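Glycosyl hydrolases family 2, sugar binding domain protein (Bacteroides uniformis str. 3978 T3 ii, PDB 6D1P) is a gut-bacterial beta-glucuronidase of glycoside hydrolase family 2, which probably removes terminal glucuronic acid from glycoconjugates by hydrolysing the O-glycosidic bond. Local coordinates at residues I743-G755 / S772-I784. Sequence-based numbering, arbitrary orientation.
Sequences IRCLDACQFIEFG and SRRIQAANGRASI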
ATOM      1  N   ILE A 743      39.212  16.205   7.957  1.00 34.10           N
ATOM      2  CA  ILE A 743      38.865  17.355   7.128  1.00 35.59           C
ATOM      3  C   ILE A 743      37.525  17.090   6.448  1.00 36.42           C
ATOM      4  O   ILE A 743      37.326  16.033   5.831  1.00 34.61           O
ATOM      5  CB  ILE A 743      39.968  17.640   6.093  1.00 35.97           C
ATOM      6  CG1 ILE A 743      41.339  17.711   6.776  1.00 39.78           C
ATOM      7  CG2 ILE A 743      39.669  18.930   5.344  1.00 36.08           C
ATOM      8  CD1 ILE A 743      41.379  18.673   7.960  1.00 35.67           C
ATOM      9  N   ARG A 744      36.602  18.046   6.568  1.00 36.81           N
ATOM     10  CA  ARG A 744      35.329  17.941   5.866  1.00 38.30           C
ATOM     11  C   ARG A 744      35.562  17.767   4.364  1.00 38.88           C
ATOM     12  O   ARG A 744      36.390  18.456   3.759  1.00 33.70           O
ATOM     13  CB  ARG A 744      34.459  19.183   6.132  1.00 33.69           C
ATOM     14  CG  ARG A 744      33.033  19.069   5.526  1.00 37.22           C
ATOM     15  CD  ARG A 744      32.114  20.270   5.837  1.00 36.25           C
ATOM     16  NE  ARG A 744      31.730  20.318   7.245  1.00 37.33           N
ATOM     17  CZ  ARG A 744      30.831  21.148   7.770  1.00 39.62           C
ATOM     18  NH1 ARG A 744      30.192  22.035   7.010  1.00 37.84           N
ATOM     19  NH2 ARG A 744      30.563  21.077   9.071  1.00 35.15           N
ATOM     20  N   CYS A 745      34.838  16.826   3.764  1.00 36.07           N
ATOM     21  CA  CYS A 745      34.914  16.600   2.323  1.00 32.16           C
ATOM     22  C   CYS A 745      33.913  17.527   1.655  1.00 31.96           C
ATOM     23  O   CYS A 745      32.729  17.207   1.551  1.00 34.90           O
ATOM     24  CB  CYS A 745      34.629  15.145   1.992  1.00 33.82           C
ATOM     25  SG  CYS A 745      35.555  13.996   2.982  1.00 38.90           S
ATOM     26  N   LEU A 746      34.387  18.669   1.174  1.00 34.56           N
ATOM     27  CA  LEU A 746      33.497  19.755   0.792  1.00 26.40           C
ATOM     28  C   LEU A 746      32.878  19.571  -0.587  1.00 29.26           C
ATOM     29  O   LEU A 746      32.031  20.379  -0.988  1.00 28.92           O
ATOM     30  CB  LEU A 746      34.248  21.086   0.872  1.00 33.14           C
ATOM     31  CG  LEU A 746      34.513  21.584   2.298  1.00 35.88           C
ATOM     32  CD1 LEU A 746      35.489  22.765   2.320  1.00 37.25           C
ATOM     33  CD2 LEU A 746      33.199  21.975   2.966  1.00 31.99           C
ATOM     34  N   ASP A 747      33.263  18.532  -1.324  1.00 28.47           N
ATOM     35  CA  ASP A 747      32.609  18.223  -2.588  1.00 31.86           C
ATOM     36  C   ASP A 747      31.994  16.827  -2.564  1.00 30.74           C
ATOM     37  O   ASP A 747      31.748  16.241  -3.628  1.00 30.59           O
ATOM     38  CB  ASP A 747      33.594  18.373  -3.752  1.00 28.78           C
ATOM     39  CG  ASP A 747      34.742  17.391  -3.661  1.00 35.13           C
ATOM     40  OD1 ASP A 747      35.497  17.247  -4.642  1.00 39.34           O
ATOM     41  OD2 ASP A 747      34.877  16.747  -2.599  1.00 34.09           O
ATOM     42  N   ALA A 748      31.745  16.283  -1.368  1.00 28.76           N
ATOM     43  CA  ALA A 748      31.138  14.959  -1.244  1.00 32.20           C
ATOM     44  C   ALA A 748      29.645  15.024  -1.552  1.00 25.56           C
ATOM     45  O   ALA A 748      28.945  15.914  -1.062  1.00 27.43           O
ATOM     46  CB  ALA A 748      31.366  14.398   0.163  1.00 28.36           C
ATOM     47  N   CYS A 749      29.161  14.077  -2.363  1.00 25.76           N
ATOM     48  CA  CYS A 749      27.756  13.993  -2.754  1.00 26.30           C
ATOM     49  C   CYS A 749      27.069  12.669  -2.388  1.00 28.30           C
ATOM     50  O   CYS A 749      25.913  12.467  -2.786  1.00 24.77           O
ATOM     51  CB  CYS A 749      27.614  14.207  -4.273  1.00 23.00           C
ATOM     52  SG  CYS A 749      28.308  15.760  -4.882  1.00 34.91           S
ATOM     53  N   GLN A 750      27.745  11.758  -1.680  1.00 28.89           N
ATOM     54  CA  GLN A 750      27.144  10.477  -1.293  1.00 28.24           C
ATOM     55  C   GLN A 750      25.748  10.667  -0.721  1.00 24.46           C
ATOM     56  O   GLN A 750      25.497  11.578   0.079  1.00 24.74           O
ATOM     57  CB  GLN A 750      27.993   9.760  -0.231  1.00 29.42           C
ATOM     58  CG  GLN A 750      29.319   9.165  -0.701  1.00 34.45           C
ATOM     59  CD  GLN A 750      30.413  10.209  -0.901  1.00 38.42           C
ATOM     60  OE1 GLN A 750      30.207  11.419  -0.682  1.00 32.92           O
ATOM     61  NE2 GLN A 750      31.581   9.748  -1.340  1.00 39.56           N
ATOM     62  N   PHE A 751      24.845   9.786  -1.130  1.00 21.92           N
ATOM     63  CA  PHE A 751      23.599   9.590  -0.401  1.00 25.05           C
ATOM     64  C   PHE A 751      23.883   9.217   1.046  1.00 26.08           C
ATOM     65  O   PHE A 751      24.748   8.383   1.339  1.00 26.45           O
ATOM     66  CB  PHE A 751      22.749   8.493  -1.055  1.00 24.08           C
ATOM     67  CG  PHE A 751      21.869   8.998  -2.150  1.00 24.53           C
ATOM     68  CD1 PHE A 751      20.791   9.821  -1.857  1.00 25.02           C
ATOM     69  CD2 PHE A 751      22.128   8.677  -3.480  1.00 20.25           C
ATOM     70  CE1 PHE A 751      19.968  10.321  -2.877  1.00 22.85           C
ATOM     71  CE2 PHE A 751      21.311   9.144  -4.486  1.00 20.92           C
ATOM     72  CZ  PHE A 751      20.226   9.975  -4.189  1.00 23.00           C
ATOM     73  N   ILE A 752      23.137   9.840   1.950  1.00 25.97           N
ATOM     74  CA  ILE A 752      23.196   9.544   3.372  1.00 29.83           C
ATOM     75  C   ILE A 752      21.783   9.215   3.829  1.00 28.67           C
ATOM     76  O   ILE A 752      20.821   9.838   3.367  1.00 26.65           O
ATOM     77  CB  ILE A 752      23.800  10.726   4.162  1.00 26.45           C
ATOM     78  CG1 ILE A 752      25.280  10.867   3.834  1.00 27.24           C
ATOM     79  CG2 ILE A 752      23.701  10.490   5.644  1.00 30.52           C
ATOM     80  CD1 ILE A 752      25.809  12.249   4.139  1.00 29.83           C
ATOM     81  N   GLU A 753      21.664   8.217   4.712  1.00 26.27           N
ATOM     82  CA  GLU A 753      20.390   7.723   5.223  1.00 30.84           C
ATOM     83  C   GLU A 753      20.300   7.849   6.738  1.00 26.66           C
ATOM     84  O   GLU A 753      21.245   7.527   7.454  1.00 28.67           O
ATOM     85  CB  GLU A 753      20.185   6.260   4.869  1.00 31.22           C
ATOM     86  CG  GLU A 753      20.159   6.019   3.395  1.00 40.74           C
ATOM     87  CD  GLU A 753      20.018   4.556   3.083  1.00 38.65           C
ATOM     88  OE1 GLU A 753      20.174   3.753   4.020  1.00 43.36           O
ATOM     89  OE2 GLU A 753      19.752   4.216   1.915  1.00 41.96           O
ATOM     90  N   PHE A 754      19.140   8.259   7.223  1.00 22.97           N
ATOM     91  CA  PHE A 754      18.908   8.407   8.643  1.00 24.36           C
ATOM     92  C   PHE A 754      17.969   7.322   9.165  1.00 28.76           C
ATOM     93  O   PHE A 754      17.071   6.851   8.463  1.00 29.91           O
ATOM     94  CB  PHE A 754      18.331   9.783   8.949  1.00 25.82           C
ATOM     95  CG  PHE A 754      19.254  10.908   8.631  1.00 24.84           C
ATOM     96  CD1 PHE A 754      19.037  11.698   7.507  1.00 24.61           C
ATOM     97  CD2 PHE A 754      20.344  11.188   9.454  1.00 25.00           C
ATOM     98  CE1 PHE A 754      19.884  12.772   7.211  1.00 26.65           C
ATOM     99  CE2 PHE A 754      21.205  12.255   9.167  1.00 27.20           C
ATOM    100  CZ  PHE A 754      20.969  13.051   8.042  1.00 27.96           C
ATOM    101  N   GLY A 755      18.201   6.922  10.414  1.00 27.90           N
ATOM    102  CA  GLY A 755      17.321   6.003  11.100  1.00 25.01           C
ATOM    103  C   GLY A 755      17.131   6.476  12.527  1.00 30.41           C
ATOM    104  O   GLY A 755      17.800   7.403  12.986  1.00 25.96           O
ATOM    105  N   SER A 772      14.152  14.730   4.676  1.00 22.11           N
ATOM    106  CA  SER A 772      14.349  13.558   3.832  1.00 22.49           C
ATOM    107  C   SER A 772      15.155  12.514   4.584  1.00 24.59           C
ATOM    108  O   SER A 772      16.210  12.826   5.150  1.00 24.38           O
ATOM    109  CB  SER A 772      15.055  13.924   2.521  1.00 21.62           C
ATOM    110  OG  SER A 772      14.281  14.866   1.807  1.00 22.00           O
ATOM    111  N   ARG A 773      14.649  11.277   4.569  1.00 25.82           N
ATOM    112  CA  ARG A 773      15.318  10.135   5.185  1.00 25.04           C
ATOM    113  C   ARG A 773      16.590   9.743   4.440  1.00 27.06           C
ATOM    114  O   ARG A 773      17.547   9.245   5.056  1.00 23.02           O
ATOM    115  CB  ARG A 773      14.353   8.944   5.214  1.00 29.60           C
ATOM    116  CG  ARG A 773      14.882   7.753   5.987  1.00 39.76           C
ATOM    117  CD  ARG A 773      14.008   6.520   5.855  1.00 44.81           C
ATOM    118  NE  ARG A 773      14.388   5.693   4.710  1.00 45.67           N
ATOM    119  CZ  ARG A 773      15.486   4.939   4.669  1.00 47.15           C
ATOM    120  NH1 ARG A 773      16.326   4.910   5.708  1.00 44.87           N
ATOM    121  NH2 ARG A 773      15.746   4.219   3.585  1.00 43.17           N
ATOM    122  N   ARG A 774      16.595   9.907   3.112  1.00 23.57           N
ATOM    123  CA  ARG A 774      17.772   9.667   2.285  1.00 26.54           C
ATOM    124  C   ARG A 774      17.989  10.851   1.350  1.00 24.07           C
ATOM    125  O   ARG A 774      17.066  11.277   0.651  1.00 22.62           O
ATOM    126  CB  ARG A 774      17.636   8.379   1.475  1.00 28.28           C
ATOM    127  CG  ARG A 774      18.816   8.122   0.578  1.00 30.27           C
ATOM    128  CD  ARG A 774      18.502   6.973  -0.335  1.00 33.07           C
ATOM    129  NE  ARG A 774      18.152   5.820   0.469  1.00 43.24           N
ATOM    130  CZ  ARG A 774      17.239   4.910   0.140  1.00 44.01           C
ATOM    131  NH1 ARG A 774      16.561   4.996  -1.002  1.00 37.21           N
ATOM    132  NH2 ARG A 774      17.013   3.903   0.965  1.00 33.96           N
ATOM    133  N   ILE A 775      19.214  11.359   1.317  1.00 24.26           N
ATOM    134  CA  ILE A 775      19.507  12.572   0.570  1.00 23.87           C
ATOM    135  C   ILE A 775      21.005  12.617   0.316  1.00 24.02           C
ATOM    136  O   ILE A 775      21.811  12.292   1.195  1.00 22.19           O
ATOM    137  CB  ILE A 775      18.997  13.819   1.343  1.00 24.63           C
ATOM    138  CG1 ILE A 775      19.246  15.112   0.588  1.00 19.13           C
ATOM    139  CG2 ILE A 775      19.667  13.925   2.674  1.00 18.94           C
ATOM    140  CD1 ILE A 775      18.586  16.319   1.258  1.00 21.79           C
ATOM    141  N   GLN A 776      21.376  13.031  -0.893  1.00 23.20           N
ATOM    142  CA  GLN A 776      22.783  13.271  -1.188  1.00 25.88           C
ATOM    143  C   GLN A 776      23.333  14.397  -0.324  1.00 24.36           C
ATOM    144  O   GLN A 776      22.643  15.384  -0.053  1.00 24.24           O
ATOM    145  CB  GLN A 776      22.966  13.633  -2.651  1.00 24.90           C
ATOM    146  CG  GLN A 776      22.789  12.465  -3.589  1.00 26.74           C
ATOM    147  CD  GLN A 776      22.946  12.909  -5.030  1.00 26.08           C
ATOM    148  OE1 GLN A 776      23.489  13.985  -5.302  1.00 26.31           O
ATOM    149  NE2 GLN A 776      22.445  12.102  -5.957  1.00 25.64           N
ATOM    150  N   ALA A 777      24.582  14.246   0.102  1.00 23.21           N
ATOM    151  CA  ALA A 777      25.228  15.267   0.912  1.00 22.47           C
ATOM    152  C   ALA A 777      25.398  16.564   0.114  1.00 27.40           C
ATOM    153  O   ALA A 777      25.521  16.557  -1.114  1.00 23.98           O
ATOM    154  CB  ALA A 777      26.583  14.765   1.394  1.00 24.17           C
ATOM    155  N   ALA A 778      25.373  17.687   0.828  1.00 27.70           N
ATOM    156  CA  ALA A 778      25.524  19.020   0.250  1.00 24.62           C
ATOM    157  C   ALA A 778      26.842  19.565   0.785  1.00 27.81           C
ATOM    158  O   ALA A 778      26.904  20.020   1.932  1.00 27.37           O
ATOM    159  CB  ALA A 778      24.353  19.920   0.621  1.00 24.15           C
ATOM    160  N   ASN A 779      27.895  19.479  -0.028  1.00 25.50           N
ATOM    161  CA  ASN A 779      29.258  19.811   0.399  1.00 25.54           C
ATOM    162  C   ASN A 779      29.630  19.061   1.682  1.00 29.84           C
ATOM    163  O   ASN A 779      30.080  19.648   2.667  1.00 30.66           O
ATOM    164  CB  ASN A 779      29.429  21.329   0.559  1.00 21.56           C
ATOM    165  CG  ASN A 779      29.116  22.079  -0.724  1.00 25.26           C
ATOM    166  OD1 ASN A 779      28.145  22.833  -0.800  1.00 25.76           O
ATOM    167  ND2 ASN A 779      29.931  21.857  -1.753  1.00 23.28           N
ATOM    168  N   GLY A 780      29.440  17.739   1.653  1.00 28.98           N
ATOM    169  CA  GLY A 780      29.818  16.875   2.757  1.00 30.31           C
ATOM    170  C   GLY A 780      28.866  16.872   3.930  1.00 34.09           C
ATOM    171  O   GLY A 780      29.241  16.447   5.026  1.00 32.98           O
ATOM    172  N   ARG A 781      27.627  17.293   3.719  1.00 34.34           N
ATOM    173  CA  ARG A 781      26.722  17.632   4.799  1.00 28.46           C
ATOM    174  C   ARG A 781      25.306  17.178   4.451  1.00 32.51           C
ATOM    175  O   ARG A 781      24.856  17.341   3.315  1.00 29.94           O
ATOM    176  CB  ARG A 781      26.805  19.135   5.010  1.00 32.71           C
ATOM    177  CG  ARG A 781      25.879  19.771   5.987  1.00 35.53           C
ATOM    178  CD  ARG A 781      26.395  21.199   6.236  1.00 40.78           C
ATOM    179  NE  ARG A 781      25.519  21.955   7.124  1.00 49.54           N
ATOM    180  CZ  ARG A 781      24.772  22.982   6.737  1.00 45.64           C
ATOM    181  NH1 ARG A 781      24.809  23.388   5.476  1.00 40.79           N
ATOM    182  NH2 ARG A 781      23.996  23.610   7.617  1.00 49.24           N
ATOM    183  N   ALA A 782      24.614  16.588   5.422  1.00 30.75           N
ATOM    184  CA  ALA A 782      23.196  16.298   5.273  1.00 29.10           C
ATOM    185  C   ALA A 782      22.554  16.362   6.647  1.00 27.88           C
ATOM    186  O   ALA A 782      23.162  15.987   7.651  1.00 32.31           O
ATOM    187  CB  ALA A 782      22.943  14.931   4.620  1.00 26.74           C
ATOM    188  N   SER A 783      21.311  16.830   6.682  1.00 29.23           N
ATOM    189  CA  SER A 783      20.663  17.184   7.934  1.00 31.73           C
ATOM    190  C   SER A 783      19.218  16.738   7.915  1.00 23.28           C
ATOM    191  O   SER A 783      18.578  16.731   6.872  1.00 24.54           O
ATOM    192  CB  SER A 783      20.710  18.701   8.185  1.00 26.07           C
ATOM    193  OG  SER A 783      22.047  19.097   8.356  1.00 33.71           O
ATOM    194  N   ILE A 784      18.686  16.444   9.092  1.00 22.91           N
ATOM    195  CA  ILE A 784      17.292  16.058   9.213  1.00 26.48           C
ATOM    196  C   ILE A 784      16.745  16.590  10.527  1.00 25.29           C
ATOM    197  O   ILE A 784      17.451  16.620  11.538  1.00 26.82           O
ATOM    198  CB  ILE A 784      17.134  14.525   9.108  1.00 23.40           C
ATOM    199  CG1 ILE A 784      15.653  14.143   9.097  1.00 24.86           C
ATOM    200  CG2 ILE A 784      17.939  13.841  10.194  1.00 22.55           C
ATOM    201  CD1 ILE A 784      15.374  12.794   8.500  1.00 26.35           C
TER
HETATM  202  O   HOH W   1      29.656  22.137   4.197  1.00 29.36           O
HETATM  203  O   HOH W   2      27.770  18.264  -2.455  1.00 21.30           O
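Strand 751-755 runs antiparallel to strand 774-776, their axes 4.3 Å apart at 154°. I752 and I775 form the hydrogen-bonded pair (I752 N to I775 O, 2.9 Å, and I775 N back to I752 O), flanked by the bonds A777 N to Q750 O and F754 N to R773 O. Beyond A777 the chain turns, and N779 ND2 meets L746 O (2.7 Å) nearly along the C=O axis of L746, whose O lies in the plane of the N779 amide. G780, at positive phi, leaves room for C745 O. The axis of strand 781-784 then comes within 8.3 Å of that of strand 751-755, in an opposing sheet, consistent with a beta-sandwich in the C-terminal domain. Between the layers I784 CG2 sits over the centre of the F754 ring, 3.4 Å from its centroid, while I752 CD1 reaches A777 CB and A782 CB. On the other face of strand 751-755, Q776 CG lies 3.5 Å from the F751 ring centroid; its amide, whose OE1 is hydrogen-bonded to R521, stands 82° to the ring. With an alanine at F751, Q776 CG would probably lose its CH-pi partner. R774, bent at chi3 (-57°), brings NE to E753 OE2 (2.7 Å) in a salt bridge; D82 makes further ones to R773 and R774.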